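Uncharacterized peroxidase-related protein (Silicibacter sp., PDB 2PFX) is of unknown function but probably acts as a peroxidase-related oxidoreductase of the AhpD-like, carboxymuconolactone decarboxylase family. Local coordinates at residues A[42-47]-A[52-57]. Sequence-based numbering, arbitrary orientation.
Sequences KAYAFN and NAFTAM
One face of the Tyr44 ring is covered by Phe54, whose CG sits 3.9 Å above the middle of that plane; in return, Tyr44 CE1 lies over the Phe54 face, offset toward its rim. This is an offset stack, centroids 4.5 Å apart and planes only 14° from parallel, although the long axes of the two side chains run across each other at about a right angle. The nearest atoms are Tyr44 CZ and Phe54 CD1, 3.8 Å apart. Phe54 CB shares the same tyrosine face, a CH-pi contact 4.1 Å from the Tyr44 ring centroid. Holding CG anti to the backbone N (chi1 176°), Phe54 sets its ring flat against the tyrosine from helix 48-63. The stack thus joins helix 39-44 to helix 48-63 across the short turn between them, where Asn47, as N-cap, accepts a hydrogen bond at OD1 from Lys50 N. Val174 and Thr171 of helix 155-178 pack on Tyr44 and Phe54 respectively. Replacing Tyr44 by alanine would probably uncover this face of the Phe54 ring and leave Asn163 OD1 of the second subunit without its phenol partner. Between the two helices the contact is apolar and aromatic, whereas Tyr44 OH hydrogen-bonds Asn163 OD1 of that subunit, so one side chain serves both the packing of helix 39-44 on helix 48-63 and the subunit interface.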
loop_
_atom_site.group_PDB
_atom_site.type_symbol
_atom_site.label_atom_id
_atom_site.label_comp_id
_atom_site.label_asym_id
_atom_site.label_seq_id
_atom_site.Cartn_x
_atom_site.Cartn_y
_atom_site.Cartn_z
ATOM N N LYS A 42 -19.820 23.612 -15.831
ATOM C CA LYS A 42 -19.857 23.482 -17.299
ATOM C C LYS A 42 -19.795 22.024 -17.696
ATOM O O LYS A 42 -20.346 21.623 -18.728
ATOM C CB LYS A 42 -18.728 24.284 -17.932
ATOM C CG LYS A 42 -18.712 25.758 -17.549
ATOM C CD LYS A 42 -17.551 26.514 -18.190
ATOM C CE LYS A 42 -17.861 28.005 -18.253
ATOM N NZ LYS A 42 -16.609 28.798 -18.372
ATOM N N ALA A 43 -19.140 21.217 -16.871
ATOM C CA ALA A 43 -18.992 19.802 -17.176
ATOM C C ALA A 43 -20.335 19.086 -17.133
ATOM O O ALA A 43 -20.609 18.239 -17.984
ATOM C CB ALA A 43 -17.969 19.146 -16.238
ATOM N N TYR A 44 -21.154 19.438 -16.142
ATOM C CA TYR A 44 -22.454 18.804 -15.990
ATOM C C TYR A 44 -23.529 19.442 -16.852
ATOM O O TYR A 44 -24.602 18.849 -17.032
ATOM C CB TYR A 44 -22.921 18.849 -14.524
ATOM C CG TYR A 44 -22.241 17.780 -13.692
ATOM C CD1 TYR A 44 -21.027 18.048 -13.081
ATOM C CD2 TYR A 44 -22.798 16.523 -13.536
ATOM C CE1 TYR A 44 -20.400 17.069 -12.330
ATOM C CE2 TYR A 44 -22.186 15.544 -12.782
ATOM C CZ TYR A 44 -20.988 15.832 -12.183
ATOM O OH TYR A 44 -20.361 14.873 -11.429
ATOM N N ALA A 45 -23.214 20.631 -17.354
ATOM C CA ALA A 45 -24.198 21.431 -18.078
ATOM C C ALA A 45 -24.642 20.886 -19.422
ATOM O O ALA A 45 -25.557 21.452 -20.040
ATOM C CB ALA A 45 -23.657 22.854 -18.226
ATOM N N PHE A 46 -24.080 19.802 -19.931
ATOM C CA PHE A 46 -24.631 19.217 -21.149
ATOM C C PHE A 46 -26.014 18.626 -20.933
ATOM O O PHE A 46 -26.766 18.362 -21.877
ATOM C CB PHE A 46 -23.694 18.137 -21.718
ATOM C CG PHE A 46 -23.633 16.856 -20.908
ATOM C CD1 PHE A 46 -22.756 16.790 -19.833
ATOM C CD2 PHE A 46 -24.410 15.757 -21.216
ATOM C CE1 PHE A 46 -22.679 15.638 -19.080
ATOM C CE2 PHE A 46 -24.345 14.603 -20.452
ATOM C CZ PHE A 46 -23.476 14.553 -19.377
ATOM N N ASN A 47 -26.372 18.400 -19.667
ATOM C CA ASN A 47 -27.678 17.820 -19.339
ATOM C C ASN A 47 -28.225 18.472 -18.073
ATOM O O ASN A 47 -27.654 18.321 -16.989
ATOM C CB ASN A 47 -27.513 16.325 -19.162
ATOM C CG ASN A 47 -28.784 15.590 -18.820
ATOM O OD1 ASN A 47 -29.498 15.987 -17.897
ATOM N ND2 ASN A 47 -29.032 14.514 -19.554
ATOM N N ASN A 52 -28.621 19.749 -12.224
ATOM C CA ASN A 52 -29.546 19.927 -11.117
ATOM C C ASN A 52 -29.251 18.994 -9.950
ATOM O O ASN A 52 -29.278 19.390 -8.780
ATOM C CB ASN A 52 -30.964 19.704 -11.626
ATOM C CG ASN A 52 -31.494 20.892 -12.404
ATOM O OD1 ASN A 52 -30.937 21.987 -12.396
ATOM N ND2 ASN A 52 -32.611 20.627 -13.066
ATOM N N ALA A 53 -28.979 17.729 -10.246
ATOM C CA ALA A 53 -28.733 16.743 -9.188
ATOM C C ALA A 53 -27.400 16.941 -8.484
ATOM O O ALA A 53 -27.232 16.707 -7.280
ATOM C CB ALA A 53 -28.799 15.342 -9.791
ATOM N N PHE A 54 -26.436 17.370 -9.313
ATOM C CA PHE A 54 -25.102 17.630 -8.804
ATOM C C PHE A 54 -25.152 18.810 -7.830
ATOM O O PHE A 54 -24.717 18.771 -6.693
ATOM C CB PHE A 54 -24.114 17.925 -9.946
ATOM C CG PHE A 54 -22.752 18.299 -9.376
ATOM C CD1 PHE A 54 -21.922 17.318 -8.868
ATOM C CD2 PHE A 54 -22.344 19.613 -9.351
ATOM C CE1 PHE A 54 -20.689 17.656 -8.353
ATOM C CE2 PHE A 54 -21.119 19.971 -8.834
ATOM C CZ PHE A 54 -20.302 18.972 -8.313
ATOM N N THR A 55 -25.714 19.889 -8.355
ATOM C CA THR A 55 -25.761 21.136 -7.589
ATOM C C THR A 55 -26.665 21.006 -6.371
ATOM O O THR A 55 -26.335 21.597 -5.335
ATOM C CB THR A 55 -26.214 22.329 -8.465
ATOM O OG1 THR A 55 -27.550 22.088 -8.890
ATOM C CG2 THR A 55 -25.273 22.446 -9.648
ATOM N N ALA A 56 -27.755 20.262 -6.485
ATOM C CA ALA A 56 -28.623 20.134 -5.309
ATOM C C ALA A 56 -27.864 19.498 -4.151
ATOM O O ALA A 56 -27.982 19.866 -2.987
ATOM C CB ALA A 56 -29.854 19.317 -5.638
HETATM N N MSE A 57 -27.061 18.490 -4.495
HETATM C CA MSE A 57 -26.292 17.805 -3.473
HETATM C C MSE A 57 -25.159 18.682 -2.973
HETATM O O MSE A 57 -24.998 18.794 -1.759
HETATM C CB MSE A 57 -25.757 16.488 -4.038
HETATM C CG MSE A 57 -24.936 15.752 -2.994
HETATM SE SE MSE A 57 -24.462 13.973 -3.454
HETATM C CE MSE A 57 -26.267 13.321 -3.327
#